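Local atomic coordinates of 39 kDa initiator binding protein (Trichomonas vaginalis, PDB entry 1Q87), a protein that binds the initiator (Inr) core-promoter element of Trichomonas vaginalis genes, this chain being its C-domain. Residues L113-A116 with S117-I121. Residues are numbered along the deposited sequence; the frame is centred on the assembly and turned at random.
Sequences LKIA and SLLLI
Ile115 and Leu119, one turn apart, run alongside each other from the same face of the helix. Their branches meet at Ile115 CG2 and Leu119 CD2, 3.7 Å apart. CG2 reaches this place because it stands anti to the backbone N of Ile115, while CG1 is anti to the carbonyl carbon.

Four successive backbone bonds join the two segments. Ser117 N donates to Leu113 O at 2.8 Å, and Leu118 N to Lys114 O at 2.9 Å. Both are nearly straight, with N-H...O angles of 170° and 175°. Leu119 N bonds Ile115 O at 2.8 Å. The bond from Leu120 N to Ala116 O is more bent, 142°, and its donor is tilted from the carbonyl plane. This i to i+4 pattern is that of an alpha-helix, here most of helix 111-123 in the C-domain. Within 117-121, the bonds from Ile121 N to Ser117 O and Leu118 O are weak.

Both polar side chains find their partners elsewhere in the chain. The amine of the buried Lys114 is satisfied by three oxygens, Gly106 O, Ile175 O and Asn171 OD1. Ser117 OG, anti to its own backbone N, bonds Asp194 OD2 of helix 193-199. On the apolar side, Ile115 packs on Phe101 and Phe105 of helix 95-105 and on Val80 and Ile84 of helix 74-84.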
# COMPACT_ATOMS: atom_id res chain seq x y z
N LEU A 113 5.85 -8.38 0.32
CA LEU A 113 6.09 -8.43 1.75
C LEU A 113 5.20 -7.38 2.38
O LEU A 113 4.49 -7.69 3.35
CB LEU A 113 7.55 -8.13 2.09
CG LEU A 113 8.53 -9.16 1.51
CD1 LEU A 113 9.97 -8.80 1.94
CD2 LEU A 113 8.11 -10.58 1.98
N LYS A 114 5.22 -6.16 1.82
CA LYS A 114 4.38 -5.07 2.35
C LYS A 114 2.92 -5.50 2.36
O LYS A 114 2.21 -5.33 3.37
CB LYS A 114 4.54 -3.79 1.54
CG LYS A 114 5.99 -3.27 1.58
CD LYS A 114 6.08 -1.78 1.43
CE LYS A 114 7.49 -1.31 1.42
NZ LYS A 114 7.51 0.08 0.87
N ILE A 115 2.49 -6.13 1.28
CA ILE A 115 1.11 -6.57 1.20
C ILE A 115 0.76 -7.52 2.31
O ILE A 115 -0.19 -7.29 3.05
CB ILE A 115 0.76 -7.22 -0.19
CG1 ILE A 115 0.72 -6.14 -1.30
CG2 ILE A 115 -0.58 -7.96 -0.09
CD1 ILE A 115 0.50 -6.69 -2.69
N ALA A 116 1.52 -8.62 2.41
CA ALA A 116 1.29 -9.61 3.46
C ALA A 116 1.30 -8.91 4.82
O ALA A 116 0.40 -9.10 5.64
CB ALA A 116 2.36 -10.70 3.43
N SER A 117 2.32 -8.08 5.06
CA SER A 117 2.40 -7.40 6.34
C SER A 117 1.12 -6.65 6.70
O SER A 117 0.48 -6.97 7.71
CB SER A 117 3.58 -6.43 6.34
OG SER A 117 3.54 -5.63 7.50
N LEU A 118 0.72 -5.70 5.86
CA LEU A 118 -0.47 -4.90 6.12
C LEU A 118 -1.70 -5.76 6.16
O LEU A 118 -2.51 -5.67 7.08
CB LEU A 118 -0.67 -3.82 5.04
CG LEU A 118 -1.48 -2.53 5.30
CD1 LEU A 118 -2.54 -2.35 4.25
CD2 LEU A 118 -2.14 -2.56 6.65
N LEU A 119 -1.84 -6.59 5.14
CA LEU A 119 -2.99 -7.44 5.04
C LEU A 119 -3.20 -8.36 6.25
O LEU A 119 -4.34 -8.67 6.62
CB LEU A 119 -2.85 -8.28 3.79
CG LEU A 119 -4.12 -8.47 2.99
CD1 LEU A 119 -4.91 -7.18 2.99
CD2 LEU A 119 -3.72 -8.87 1.55
N LEU A 120 -2.11 -8.78 6.88
CA LEU A 120 -2.23 -9.68 8.02
C LEU A 120 -2.81 -8.97 9.24
O LEU A 120 -3.58 -9.56 10.00
CB LEU A 120 -0.86 -10.30 8.33
CG LEU A 120 -0.88 -11.63 9.10
CD1 LEU A 120 -0.69 -11.36 10.59
CD2 LEU A 120 -2.18 -12.39 8.79
N ILE A 121 -2.45 -7.69 9.40
CA ILE A 121 -2.93 -6.85 10.50
C ILE A 121 -4.46 -6.69 10.46
O ILE A 121 -5.14 -6.95 11.45
CB ILE A 121 -2.33 -5.43 10.42
CG1 ILE A 121 -0.81 -5.50 10.34
CG2 ILE A 121 -2.72 -4.63 11.61
CD1 ILE A 121 -0.19 -6.27 11.45